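DegT/DnrJ/EryC1/StrS aminotransferase (Brucella abortus 2308, PDB 4QGR) probably acts as an aminotransferase that uses pyridoxal 5'-phosphate to move amino groups from one substrate to another. Local coordinates at residues A[317-328]-A[346-357]; A[121-129]-A[337-345]. All coordinates share one frame; numbering follows the deposited sequence. Where two conformers were deposited one is given.

Contact 1. Residues A[317-328]-A[346-357]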
ATOM      1  N   ILE A 317     -11.794   5.476  32.187  1.00 18.57           N
ATOM      2  CA  ILE A 317     -10.503   5.870  31.613  1.00 18.30           C
ATOM      3  C   ILE A 317      -9.987   4.717  30.752  1.00 17.40           C
ATOM      4  O   ILE A 317      -9.759   3.625  31.271  1.00 18.38           O
ATOM      5  CB  ILE A 317      -9.491   6.237  32.729  1.00 19.14           C
ATOM      6  CG1 ILE A 317      -9.994   7.446  33.523  1.00 20.15           C
ATOM      7  CG2 ILE A 317      -8.115   6.489  32.147  1.00 19.13           C
ATOM      8  CD1 ILE A 317      -9.462   7.516  34.941  1.00 20.99           C
ATOM      9  N   PRO A 318      -9.843   4.948  29.437  1.00 16.76           N
ATOM     10  CA  PRO A 318      -9.262   3.915  28.574  1.00 16.31           C
ATOM     11  C   PRO A 318      -7.756   3.830  28.749  1.00 16.78           C
ATOM     12  O   PRO A 318      -7.100   4.846  29.093  1.00 16.95           O
ATOM     13  CB  PRO A 318      -9.593   4.418  27.174  1.00 15.76           C
ATOM     14  CG  PRO A 318      -9.579   5.921  27.329  1.00 16.29           C
ATOM     15  CD  PRO A 318     -10.197   6.161  28.664  1.00 16.03           C
ATOM     16  N   SER A 319      -7.222   2.626  28.532  1.00 15.99           N
ATOM     17  CA  SER A 319      -5.758   2.423  28.543  1.00 15.52           C
ATOM     18  C   SER A 319      -5.469   1.209  27.681  1.00 15.63           C
ATOM     19  O   SER A 319      -6.347   0.369  27.465  1.00 16.77           O
ATOM     20  CB  SER A 319      -5.248   2.236  29.958  1.00 15.82           C
ATOM     21  OG  SER A 319      -5.781   1.060  30.596  1.00 15.98           O
ATOM     22  N   VAL A 320      -4.238   1.104  27.183  1.00 14.67           N
ATOM     23  CA  VAL A 320      -3.900   0.037  26.232  1.00 15.29           C
ATOM     24  C   VAL A 320      -2.524  -0.515  26.579  1.00 14.68           C
ATOM     25  O   VAL A 320      -1.630   0.226  26.948  1.00 14.12           O
ATOM     26  CB  VAL A 320      -3.832   0.576  24.796  1.00 15.42           C
ATOM     27  CG1 VAL A 320      -3.643  -0.554  23.764  1.00 15.64           C
ATOM     28  CG2 VAL A 320      -5.102   1.321  24.498  1.00 16.40           C
ATOM     29  N   ILE A 321      -2.379  -1.827  26.462  1.00 14.43           N
ATOM     30  CA  ILE A 321      -1.092  -2.469  26.659  1.00 14.25           C
ATOM     31  C   ILE A 321      -0.393  -2.571  25.317  1.00 13.95           C
ATOM     32  O   ILE A 321      -0.867  -3.272  24.430  1.00 14.08           O
ATOM     33  CB  ILE A 321      -1.282  -3.891  27.232  1.00 14.76           C
ATOM     34  CG1 ILE A 321      -1.967  -3.820  28.590  1.00 15.07           C
ATOM     35  CG2 ILE A 321       0.062  -4.601  27.381  1.00 15.18           C
ATOM     36  CD1 ILE A 321      -2.333  -5.179  29.159  1.00 15.82           C
ATOM     37  N   TYR A 322       0.714  -1.865  25.184  1.00 14.15           N
ATOM     38  CA  TYR A 322       1.663  -1.996  24.070  1.00 14.54           C
ATOM     39  C   TYR A 322       2.979  -2.543  24.686  1.00 14.14           C
ATOM     40  O   TYR A 322       3.672  -1.800  25.363  1.00 13.82           O
ATOM     41  CB  TYR A 322       1.913  -0.612  23.448  1.00 15.00           C
ATOM     42  CG  TYR A 322       0.700  -0.073  22.740  1.00 15.48           C
ATOM     43  CD1 TYR A 322       0.245  -0.671  21.567  1.00 15.88           C
ATOM     44  CD2 TYR A 322       0.009   1.035  23.230  1.00 16.49           C
ATOM     45  CE1 TYR A 322      -0.903  -0.211  20.939  1.00 16.81           C
ATOM     46  CE2 TYR A 322      -1.110   1.521  22.593  1.00 16.51           C
ATOM     47  CZ  TYR A 322      -1.544   0.921  21.434  1.00 18.17           C
ATOM     48  OH  TYR A 322      -2.673   1.432  20.781  1.00 19.62           O
ATOM     49  N   TYR A 323       3.360  -3.811  24.484  1.00 14.87           N
ATOM     50  CA  TYR A 323       2.764  -4.757  23.555  1.00 15.45           C
ATOM     51  C   TYR A 323       2.505  -6.025  24.326  1.00 15.76           C
ATOM     52  O   TYR A 323       3.262  -6.387  25.244  1.00 16.82           O
ATOM     53  CB  TYR A 323       3.725  -5.066  22.398  1.00 15.50           C
ATOM     54  CG  TYR A 323       3.934  -3.875  21.520  1.00 15.20           C
ATOM     55  CD1 TYR A 323       3.089  -3.627  20.470  1.00 15.59           C
ATOM     56  CD2 TYR A 323       4.990  -2.986  21.750  1.00 17.12           C
ATOM     57  CE1 TYR A 323       3.237  -2.500  19.685  1.00 15.14           C
ATOM     58  CE2 TYR A 323       5.148  -1.865  20.971  1.00 16.37           C
ATOM     59  CZ  TYR A 323       4.283  -1.643  19.928  1.00 16.64           C
ATOM     60  OH  TYR A 323       4.392  -0.531  19.124  1.00 17.08           O
ATOM     61  N   VAL A 324       1.430  -6.698  23.961  1.00 16.11           N
ATOM     62  CA  VAL A 324       1.018  -7.875  24.670  1.00 16.99           C
ATOM     63  C   VAL A 324       1.943  -9.062  24.419  1.00 17.20           C
ATOM     64  O   VAL A 324       2.174  -9.846  25.342  1.00 16.29           O
ATOM     65  CB  VAL A 324      -0.451  -8.224  24.309  1.00 16.99           C
ATOM     66  CG1 VAL A 324      -0.851  -9.565  24.852  1.00 18.31           C
ATOM     67  CG2 VAL A 324      -1.367  -7.146  24.892  1.00 17.05           C
ATOM     68  N   LYS A 325       2.414  -9.192  23.186  1.00 17.44           N
ATOM     69  CA  LYS A 325       3.250 -10.316  22.766  1.00 20.30           C
ATOM     70  C   LYS A 325       4.391  -9.741  21.945  1.00 18.74           C
ATOM     71  O   LYS A 325       4.148  -9.211  20.872  1.00 18.76           O
ATOM     72  CB  LYS A 325       2.427 -11.321  21.930  1.00 24.06           C
ATOM     73  CG  LYS A 325       2.574 -12.731  22.401  1.00 28.58           C
ATOM     74  CD  LYS A 325       1.692 -13.712  21.656  1.00 31.26           C
ATOM     75  CE  LYS A 325       2.478 -14.985  21.364  1.00 34.44           C
ATOM     76  NZ  LYS A 325       1.645 -16.180  21.646  1.00 37.53           N
ATOM     77  N   PRO A 326       5.628  -9.794  22.470  1.00 17.43           N
ATOM     78  CA  PRO A 326       6.766  -9.353  21.619  1.00 16.66           C
ATOM     79  C   PRO A 326       6.904 -10.234  20.392  1.00 15.20           C
ATOM     80  O   PRO A 326       6.483 -11.375  20.389  1.00 15.26           O
ATOM     81  CB  PRO A 326       7.965  -9.461  22.551  1.00 17.15           C
ATOM     82  CG  PRO A 326       7.599 -10.556  23.493  1.00 19.28           C
ATOM     83  CD  PRO A 326       6.091 -10.407  23.724  1.00 18.96           C
ATOM     84  N   LEU A 327       7.476  -9.691  19.339  1.00 14.13           N
ATOM     85  CA  LEU A 327       7.525 -10.356  18.079  1.00 14.05           C
ATOM     86  C   LEU A 327       8.156 -11.728  18.130  1.00 14.28           C
ATOM     87  O   LEU A 327       7.674 -12.638  17.453  1.00 14.32           O
ATOM     88  CB  LEU A 327       8.244  -9.471  17.038  1.00 13.90           C
ATOM     89  CG  LEU A 327       7.535  -8.139  16.770  1.00 13.29           C
ATOM     90  CD1 LEU A 327       8.182  -7.468  15.544  1.00 13.10           C
ATOM     91  CD2 LEU A 327       6.021  -8.250  16.527  1.00 13.82           C
ATOM     92  N   HIS A 328       9.218 -11.886  18.907  1.00 14.68           N
ATOM     93  CA  HIS A 328       9.946 -13.139  18.880  1.00 15.85           C
ATOM     94  C   HIS A 328       9.117 -14.289  19.444  1.00 17.22           C
ATOM     95  O   HIS A 328       9.494 -15.450  19.270  1.00 17.93           O
ATOM     96  CB  HIS A 328      11.281 -13.057  19.604  1.00 16.46           C
ATOM     97  CG  HIS A 328      11.179 -13.051  21.094  1.00 16.76           C
ATOM     98  ND1 HIS A 328      10.719 -11.964  21.806  1.00 17.00           N
ATOM     99  CD2 HIS A 328      11.482 -13.997  22.010  1.00 17.75           C
ATOM    100  CE1 HIS A 328      10.768 -12.229  23.095  1.00 17.54           C
ATOM    101  NE2 HIS A 328      11.230 -13.455  23.247  1.00 18.76           N
ATOM    102  N   SER A 346      12.095  -7.759  26.906  1.00 15.42           N
ATOM    103  CA  SER A 346      10.964  -7.889  25.997  1.00 14.32           C
ATOM    104  C   SER A 346       9.926  -8.909  26.509  1.00 15.16           C
ATOM    105  O   SER A 346       8.705  -8.732  26.325  1.00 14.38           O
ATOM    106  CB  SER A 346      11.464  -8.320  24.627  1.00 13.97           C
ATOM    107  OG  SER A 346      12.278  -7.298  24.030  1.00 13.90           O
ATOM    108  N   GLU A 347      10.384  -9.973  27.156  1.00 14.81           N
ATOM    109  CA  GLU A 347       9.446 -10.984  27.612  1.00 16.15           C
ATOM    110  C   GLU A 347       8.664 -10.592  28.879  1.00 16.33           C
ATOM    111  O   GLU A 347       7.524 -11.049  29.080  1.00 16.47           O
ATOM    112  CB  GLU A 347      10.199 -12.318  27.827  1.00 16.60           C
ATOM    113  CG  GLU A 347      10.586 -12.946  26.509  1.00 17.26           C
ATOM    114  CD  GLU A 347      11.271 -14.289  26.649  1.00 19.63           C
ATOM    115  OE1 GLU A 347      11.337 -14.806  27.801  1.00 20.92           O
ATOM    116  OE2 GLU A 347      11.724 -14.844  25.623  1.00 18.52           O
ATOM    117  N   SER A 348       9.289  -9.822  29.753  1.00 16.79           N
ATOM    118  CA  SER A 348       8.660  -9.440  31.014  1.00 18.27           C
ATOM    119  C   SER A 348       7.848  -8.133  30.969  1.00 17.84           C
ATOM    120  O   SER A 348       6.889  -7.973  31.735  1.00 17.26           O
ATOM    121  CB  SER A 348       9.695  -9.348  32.119  1.00 20.08           C
ATOM    122  OG  SER A 348      10.651  -8.385  31.796  1.00 21.57           O
ATOM    123  N   LEU A 349       8.200  -7.203  30.083  1.00 16.42           N
ATOM    124  CA  LEU A 349       7.421  -5.962  29.988  1.00 16.72           C
ATOM    125  C   LEU A 349       5.926  -6.112  29.798  1.00 16.60           C
ATOM    126  O   LEU A 349       5.182  -5.299  30.371  1.00 16.76           O
ATOM    127  CB  LEU A 349       7.954  -5.054  28.867  1.00 16.20           C
ATOM    128  CG  LEU A 349       9.159  -4.246  29.247  1.00 16.81           C
ATOM    129  CD1 LEU A 349       9.699  -3.538  28.019  1.00 16.47           C
ATOM    130  CD2 LEU A 349       8.787  -3.224  30.342  1.00 17.73           C
ATOM    131  N   PRO A 350       5.472  -7.051  28.938  1.00 16.38           N
ATOM    132  CA  PRO A 350       4.041  -7.252  28.765  1.00 17.02           C
ATOM    133  C   PRO A 350       3.265  -7.528  30.042  1.00 17.58           C
ATOM    134  O   PRO A 350       2.047  -7.317  30.053  1.00 18.99           O
ATOM    135  CB  PRO A 350       3.951  -8.459  27.809  1.00 16.66           C
ATOM    136  CG  PRO A 350       5.225  -8.431  27.047  1.00 16.66           C
ATOM    137  CD  PRO A 350       6.236  -7.953  28.070  1.00 16.67           C
ATOM    138  N   SER A 351       3.919  -7.961  31.120  1.00 17.89           N
ATOM    139  CA  SER A 351       3.198  -8.232  32.353  1.00 18.74           C
ATOM    140  C   SER A 351       3.028  -7.001  33.216  1.00 18.61           C
ATOM    141  O   SER A 351       2.284  -7.053  34.188  1.00 18.49           O
ATOM    142  CB  SER A 351       3.879  -9.340  33.173  1.00 19.32           C
ATOM    143  OG  SER A 351       5.154  -8.916  33.655  1.00 20.44           O
ATOM    144  N   ARG A 352       3.721  -5.906  32.885  1.00 18.12           N
ATOM    145  CA  ARG A 352       3.695  -4.731  33.740  1.00 18.56           C
ATOM    146  C   ARG A 352       3.500  -3.377  33.048  1.00 16.84           C
ATOM    147  O   ARG A 352       3.217  -2.406  33.727  1.00 17.50           O
ATOM    148  CB  ARG A 352       4.943  -4.700  34.628  1.00 19.82           C
ATOM    149  CG  ARG A 352       6.257  -4.609  33.883  1.00 21.38           C
ATOM    150  CD  ARG A 352       7.503  -4.755  34.813  1.00 23.06           C
ATOM    151  NE  ARG A 352       8.731  -4.399  34.060  1.00 24.52           N
ATOM    152  CZ  ARG A 352       9.618  -5.261  33.523  1.00 23.77           C
ATOM    153  NH1 ARG A 352       9.489  -6.565  33.685  1.00 26.15           N
ATOM    154  NH2 ARG A 352      10.688  -4.814  32.858  1.00 23.82           N
ATOM    155  N   ILE A 353       3.635  -3.310  31.729  1.00 15.29           N
ATOM    156  CA  ILE A 353       3.516  -2.026  31.005  1.00 14.38           C
ATOM    157  C   ILE A 353       2.059  -1.640  30.742  1.00 14.06           C
ATOM    158  O   ILE A 353       1.184  -2.506  30.592  1.00 13.87           O
ATOM    159  CB  ILE A 353       4.322  -2.080  29.697  1.00 13.79           C
ATOM    160  CG1 ILE A 353       4.711  -0.671  29.228  1.00 13.67           C
ATOM    161  CG2 ILE A 353       3.615  -2.926  28.638  1.00 13.36           C
ATOM    162  CD1 ILE A 353       5.772  -0.680  28.148  1.00 13.72           C
ATOM    163  N   LEU A 354       1.798  -0.340  30.673  1.00 14.13           N
ATOM    164  CA  LEU A 354       0.475   0.177  30.325  1.00 14.12           C
ATOM    165  C   LEU A 354       0.586   1.575  29.761  1.00 13.61           C
ATOM    166  O   LEU A 354       1.369   2.367  30.262  1.00 13.35           O
ATOM    167  CB  LEU A 354      -0.403   0.185  31.574  1.00 15.29           C
ATOM    168  CG  LEU A 354      -1.884   0.560  31.335  1.00 15.67           C
ATOM    169  CD1 LEU A 354      -2.580  -0.444  30.425  1.00 15.94           C
ATOM    170  CD2 LEU A 354      -2.621   0.694  32.659  1.00 17.20           C
ATOM    171  N   SER A 355      -0.131   1.849  28.670  1.00 12.78           N
ATOM    172  CA  SER A 355      -0.154   3.175  28.088  1.00 13.11           C
ATOM    173  C   SER A 355      -1.431   3.941  28.457  1.00 13.23           C
ATOM    174  O   SER A 355      -2.514   3.379  28.481  1.00 13.39           O
ATOM    175  CB  SER A 355       0.043   3.119  26.573  1.00 12.66           C
ATOM    176  OG  SER A 355       1.251   2.416  26.265  1.00 12.79           O
ATOM    177  N   LEU A 356      -1.267   5.204  28.838  1.00 13.63           N
ATOM    178  CA  LEU A 356      -2.362   6.056  29.368  1.00 13.91           C
ATOM    179  C   LEU A 356      -2.818   7.045  28.287  1.00 13.59           C
ATOM    180  O   LEU A 356      -2.084   7.307  27.338  1.00 13.72           O
ATOM    181  CB  LEU A 356      -1.847   6.865  30.567  1.00 14.65           C
ATOM    182  CG  LEU A 356      -1.180   6.059  31.672  1.00 15.57           C
ATOM    183  CD1 LEU A 356      -0.780   6.977  32.829  1.00 16.18           C
ATOM    184  CD2 LEU A 356      -2.163   4.982  32.158  1.00 16.03           C
ATOM    185  N   PRO A 357      -4.018   7.623  28.425  1.00 13.72           N
ATOM    186  CA  PRO A 357      -4.434   8.628  27.478  1.00 13.09           C
ATOM    187  C   PRO A 357      -3.355   9.692  27.269  1.00 13.27           C
ATOM    188  O   PRO A 357      -2.768  10.187  28.212  1.00 13.18           O
ATOM    189  CB  PRO A 357      -5.680   9.225  28.121  1.00 13.55           C
ATOM    190  CG  PRO A 357      -6.250   8.069  28.924  1.00 13.70           C
ATOM    191  CD  PRO A 357      -5.033   7.390  29.477  1.00 13.91           C
TER
HETATM  192  O   HOH W   1       1.960  -0.122  27.140  1.00 11.27           O

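Contact 2. Residues A[121-129]-A[337-345]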
ATOM      1  N   GLU A 121      24.526  -2.842  23.447  1.00 16.39           N
ATOM      2  CA  GLU A 121      25.544  -3.849  23.719  1.00 18.36           C
ATOM      3  C   GLU A 121      25.134  -5.177  23.129  1.00 16.71           C
ATOM      4  O   GLU A 121      25.973  -5.924  22.570  1.00 16.83           O
ATOM      5  CB  GLU A 121      25.780  -4.036  25.215  1.00 21.63           C
ATOM      6  CG  GLU A 121      26.562  -2.909  25.871  1.00 24.79           C
ATOM      7  CD  GLU A 121      25.737  -1.685  26.237  1.00 28.43           C
ATOM      8  OE1 GLU A 121      24.474  -1.699  26.144  1.00 29.09           O
ATOM      9  OE2 GLU A 121      26.393  -0.675  26.614  1.00 34.94           O
ATOM     10  N   GLN A 122      23.858  -5.497  23.274  1.00 15.64           N
ATOM     11  CA  GLN A 122      23.354  -6.761  22.754  1.00 15.16           C
ATOM     12  C   GLN A 122      23.275  -6.769  21.233  1.00 14.71           C
ATOM     13  O   GLN A 122      23.511  -7.793  20.635  1.00 15.45           O
ATOM     14  CB  GLN A 122      22.010  -7.129  23.372  1.00 15.02           C
ATOM     15  CG  GLN A 122      21.767  -8.631  23.244  1.00 14.96           C
ATOM     16  CD  GLN A 122      20.371  -9.076  23.572  1.00 14.64           C
ATOM     17  OE1 GLN A 122      19.389  -8.350  23.330  1.00 14.32           O
ATOM     18  NE2 GLN A 122      20.254 -10.301  24.046  1.00 14.87           N
ATOM     19  N   LEU A 123      22.985  -5.629  20.606  1.00 14.18           N
ATOM     20  CA  LEU A 123      23.095  -5.495  19.163  1.00 14.17           C
ATOM     21  C   LEU A 123      24.500  -5.921  18.689  1.00 15.34           C
ATOM     22  O   LEU A 123      24.650  -6.702  17.734  1.00 15.11           O
ATOM     23  CB  LEU A 123      22.856  -4.056  18.749  1.00 13.73           C
ATOM     24  CG  LEU A 123      23.146  -3.639  17.328  1.00 13.57           C
ATOM     25  CD1 LEU A 123      22.308  -4.438  16.346  1.00 13.40           C
ATOM     26  CD2 LEU A 123      23.000  -2.126  17.060  1.00 13.66           C
ATOM     27  N   GLU A 124      25.507  -5.360  19.325  1.00 15.93           N
ATOM     28  CA  GLU A 124      26.885  -5.685  18.995  1.00 18.00           C
ATOM     29  C   GLU A 124      27.156  -7.194  19.098  1.00 17.79           C
ATOM     30  O   GLU A 124      27.783  -7.808  18.213  1.00 17.43           O
ATOM     31  CB  GLU A 124      27.846  -4.848  19.887  1.00 21.01           C
ATOM     32  CG  GLU A 124      29.306  -4.925  19.444  1.00 25.64           C
ATOM     33  CD  GLU A 124      30.153  -3.795  20.028  1.00 29.30           C
ATOM     34  OE1 GLU A 124      30.243  -3.677  21.267  1.00 31.89           O
ATOM     35  OE2 GLU A 124      30.718  -3.004  19.253  1.00 37.04           O
ATOM     36  N   ALA A 125      26.704  -7.784  20.188  1.00 17.63           N
ATOM     37  CA  ALA A 125      26.851  -9.242  20.405  1.00 17.73           C
ATOM     38  C   ALA A 125      26.110 -10.081  19.365  1.00 16.85           C
ATOM     39  O   ALA A 125      26.622 -11.134  18.950  1.00 17.18           O
ATOM     40  CB  ALA A 125      26.390  -9.607  21.775  1.00 18.60           C
ATOM     41  N   ALA A 126      24.944  -9.606  18.947  1.00 15.72           N
ATOM     42  CA  ALA A 126      24.109 -10.283  17.968  1.00 15.20           C
ATOM     43  C   ALA A 126      24.804 -10.289  16.608  1.00 15.07           C
ATOM     44  O   ALA A 126      24.827 -11.312  15.921  1.00 15.78           O
ATOM     45  CB  ALA A 126      22.744  -9.602  17.865  1.00 14.78           C
ATOM     46  N   ILE A 127      25.406  -9.155  16.238  1.00 15.04           N
ATOM     47  CA  ILE A 127      26.112  -9.056  14.967  1.00 15.11           C
ATOM     48  C   ILE A 127      27.320  -9.995  15.001  1.00 15.77           C
ATOM     49  O   ILE A 127      27.555 -10.745  14.046  1.00 16.47           O
ATOM     50  CB  ILE A 127      26.572  -7.637  14.687  1.00 15.05           C
ATOM     51  CG1 ILE A 127      25.366  -6.755  14.387  1.00 14.41           C
ATOM     52  CG2 ILE A 127      27.591  -7.625  13.553  1.00 15.39           C
ATOM     53  CD1 ILE A 127      25.615  -5.290  14.520  1.00 14.49           C
ATOM     54  N   ALA A 128      28.062  -9.981  16.110  1.00 16.13           N
ATOM     55  CA  ALA A 128      29.212 -10.869  16.247  1.00 17.16           C
ATOM     56  C   ALA A 128      28.821 -12.351  16.157  1.00 17.69           C
ATOM     57  O   ALA A 128      29.523 -13.140  15.501  1.00 17.87           O
ATOM     58  CB  ALA A 128      30.011 -10.593  17.525  1.00 17.24           C
ATOM     59  N   ALA A 129      27.741 -12.736  16.808  1.00 17.95           N
ATOM     60  CA  ALA A 129      27.274 -14.128  16.739  1.00 18.59           C
ATOM     61  C   ALA A 129      26.860 -14.525  15.323  1.00 19.49           C
ATOM     62  O   ALA A 129      27.157 -15.636  14.859  1.00 19.96           O
ATOM     63  CB  ALA A 129      26.135 -14.363  17.708  1.00 18.02           C
ATOM     64  N   SER A 337      16.307 -16.136  14.626  1.00 17.09           N
ATOM     65  CA  SER A 337      17.307 -16.131  15.683  0.50 17.76           C
ATOM     66  C   SER A 337      17.158 -14.925  16.600  1.00 17.58           C
ATOM     67  O   SER A 337      16.608 -13.871  16.209  1.00 15.41           O
ATOM     68  CB  SER A 337      18.720 -16.186  15.114  0.50 18.61           C
ATOM     69  OG  SER A 337      18.877 -17.277  14.242  0.50 19.04           O
ATOM     70  N   VAL A 338      17.640 -15.110  17.820  1.00 18.02           N
ATOM     71  CA  VAL A 338      17.619 -14.042  18.824  0.70 17.80           C
ATOM     72  C   VAL A 338      19.018 -13.829  19.351  1.00 17.03           C
ATOM     73  O   VAL A 338      19.833 -14.731  19.405  1.00 17.78           O
ATOM     74  CB  VAL A 338      16.628 -14.288  20.000  0.70 18.83           C
ATOM     75  CG1 VAL A 338      15.240 -14.671  19.474  0.70 19.25           C
ATOM     76  CG2 VAL A 338      17.125 -15.353  20.949  0.70 19.91           C
ATOM     77  N   ALA A 339      19.302 -12.603  19.714  1.00 15.95           N
ATOM     78  CA  ALA A 339      20.601 -12.223  20.190  1.00 15.98           C
ATOM     79  C   ALA A 339      21.067 -13.109  21.361  1.00 16.01           C
ATOM     80  O   ALA A 339      20.252 -13.634  22.114  1.00 14.80           O
ATOM     81  CB  ALA A 339      20.576 -10.754  20.606  1.00 15.99           C
ATOM     82  N   PRO A 340      22.384 -13.237  21.538  1.00 16.23           N
ATOM     83  CA  PRO A 340      22.902 -14.007  22.649  1.00 17.17           C
ATOM     84  C   PRO A 340      22.401 -13.469  23.979  1.00 17.58           C
ATOM     85  O   PRO A 340      22.477 -12.275  24.230  1.00 17.09           O
ATOM     86  CB  PRO A 340      24.412 -13.804  22.545  1.00 17.54           C
ATOM     87  CG  PRO A 340      24.641 -13.521  21.102  1.00 17.54           C
ATOM     88  CD  PRO A 340      23.473 -12.712  20.688  1.00 16.52           C
ATOM     89  N   GLY A 341      21.930 -14.370  24.811  1.00 17.25           N
ATOM     90  CA  GLY A 341      21.420 -14.010  26.100  1.00 18.46           C
ATOM     91  C   GLY A 341      19.907 -13.964  26.170  1.00 18.33           C
ATOM     92  O   GLY A 341      19.353 -13.902  27.258  1.00 20.60           O
ATOM     93  N   GLY A 342      19.241 -13.988  25.019  1.00 17.20           N
ATOM     94  CA  GLY A 342      17.793 -13.996  24.982  1.00 16.72           C
ATOM     95  C   GLY A 342      17.237 -12.595  25.185  1.00 16.80           C
ATOM     96  O   GLY A 342      17.983 -11.637  25.188  1.00 16.01           O
ATOM     97  N   LEU A 343      15.933 -12.507  25.407  1.00 16.05           N
ATOM     98  CA  LEU A 343      15.228 -11.213  25.433  1.00 16.55           C
ATOM     99  C   LEU A 343      14.388 -11.074  26.699  1.00 16.31           C
ATOM    100  O   LEU A 343      13.164 -10.965  26.622  1.00 16.14           O
ATOM    101  CB  LEU A 343      14.355 -11.122  24.177  1.00 16.97           C
ATOM    102  CG  LEU A 343      15.066 -11.510  22.878  1.00 18.11           C
ATOM    103  CD1 LEU A 343      14.087 -11.703  21.711  1.00 19.17           C
ATOM    104  CD2 LEU A 343      16.061 -10.426  22.610  1.00 18.69           C
ATOM    105  N   PRO A 344      15.046 -11.048  27.884  1.00 16.71           N
ATOM    106  CA  PRO A 344      14.258 -11.059  29.123  1.00 16.81           C
ATOM    107  C   PRO A 344      13.411  -9.810  29.319  1.00 16.64           C
ATOM    108  O   PRO A 344      12.297  -9.914  29.875  1.00 16.93           O
ATOM    109  CB  PRO A 344      15.320 -11.203  30.244  1.00 17.70           C
ATOM    110  CG  PRO A 344      16.577 -10.725  29.630  1.00 17.63           C
ATOM    111  CD  PRO A 344      16.488 -11.156  28.168  1.00 17.00           C
ATOM    112  N   VAL A 345      13.910  -8.658  28.877  1.00 16.42           N
ATOM    113  CA  VAL A 345      13.159  -7.396  29.062  1.00 16.49           C
ATOM    114  C   VAL A 345      11.911  -7.452  28.185  1.00 15.97           C
ATOM    115  O   VAL A 345      10.783  -7.228  28.647  1.00 15.92           O
ATOM    116  CB  VAL A 345      14.014  -6.148  28.758  1.00 16.81           C
ATOM    117  CG1 VAL A 345      13.210  -4.881  28.914  1.00 16.37           C
ATOM    118  CG2 VAL A 345      15.251  -6.085  29.654  1.00 17.49           C
TER

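Contact 1. Residues A[317-328]-A[346-357]
His328 NE2 donates an almost straight hydrogen bond (N-H...O 175°) to Glu347 OE2 at 2.8 Å, closing one end of a contact that, further along, forms a single antiparallel beta bridge in the C-terminal part of a fold type I aminotransferase. The carboxylate lies nearly coplanar with the imidazole and accepts through the anti lone pair of OE2, while Glu347 CG rests at the ring edge. With CG between the backbone N and the carbonyl carbon (chi1 75°), the His328 ring is swung toward helix 344-348, where NE2 meets Glu347; ND1 bonds to Ser89, so both nitrogens are held and ring rotation is restrained. The bridge pairs Val320 with Ser355 as a hydrogen-bonded pair: Ser355 N reaches Val320 O at 2.8 Å, and Val320 N returns a bond to Ser355 O. Beside it, a water accepts from Tyr322 N and lies 2.8 Å from Ser355 OG, which also bonds to Ser299; the same hydroxyl stands at the edge of the Tyr322 ring, near its plane. Ile321 meets two neighbours on the strand, its CG1 branch touching Leu354 CD1 and its CG2 branch touching Ile353 CG2. A cis peptide precedes Tyr323, whose side chain leaves the contact for the cofactor pocket and hydrogen-bonds Gln173 there. Between the histidine and the bridge, Pro350 presses its ring on backbone carbonyls, CB lying 3.3 Å from Val324 O and CG 3.4 Å from Tyr323 O. Ser346 O, buried here without a polar partner, faces Pro326 CG at 3.5 Å.

Contact 2. Residues A[121-129]-A[337-345]
One face of the Gln122 amide is covered by the methyl of Ala339, whose CB lies over the plane 3.4 Å from Gln122 CD, and the edge at NE2 carries two hydrogen bonds. Both acceptors lie close to the amide plane, one for each N-H: Gly342 O at 2.9 Å and Pro340 O at 3.0 Å. The carbonyls present themselves differently. NE2 is only modestly tilted from the plane of the Gly342 carbonyl but stands well above that of Pro340, 53° out of it. Gln122 OE1 accepts from the backbone N of Asp110, so both ends of the amide are held and its flip is fixed. The chain gets there by running extended, with CG anti to the backbone N (chi1 -158°). One helical turn on, Ala126 CB meets Ala339 CB at 3.7 Å, and the small side chains let the loop come close to the helix. The ring of Pro340 lies along this surface, CD against Ala126 CA and CG 3.8 Å from Ala129 CB. Gly342 N bonds back to Ala339 O, closing a type II beta turn with Pro340 and Gly341 at its centre; Gly341, at phi 101°, has the positive phi that glycine accepts readily. Helix 120-133 thus uses one glutamine to clamp a type II turn just beyond edge strand 337-338 of the large sheet, in the alpha/beta fold of type I pyridoxal-phosphate enzymes.

Along the chain the segments alternate: 121-129, 317-328, 337-345, then 346-357, the last two being continuous and sharing helix 344-348. The centres of contacts 1 and 2 lie 22 Å apart, yet the two touch where His328 CG packs on Leu343 CD1 at 3.3 Å. Asp110, just after strand 105-109, joins them: its backbone N serves Gln122, and its carboxylate bonds Val345 N and the Ser346 hydroxyl. Contact 2 lies at the edge of the large mixed sheet, away from the cofactor, whereas contact 1 runs from there past the pyridoxal phosphate pocket to strand 353-356 of the small two-stranded sheet, so the C-terminal chain connects both sheets.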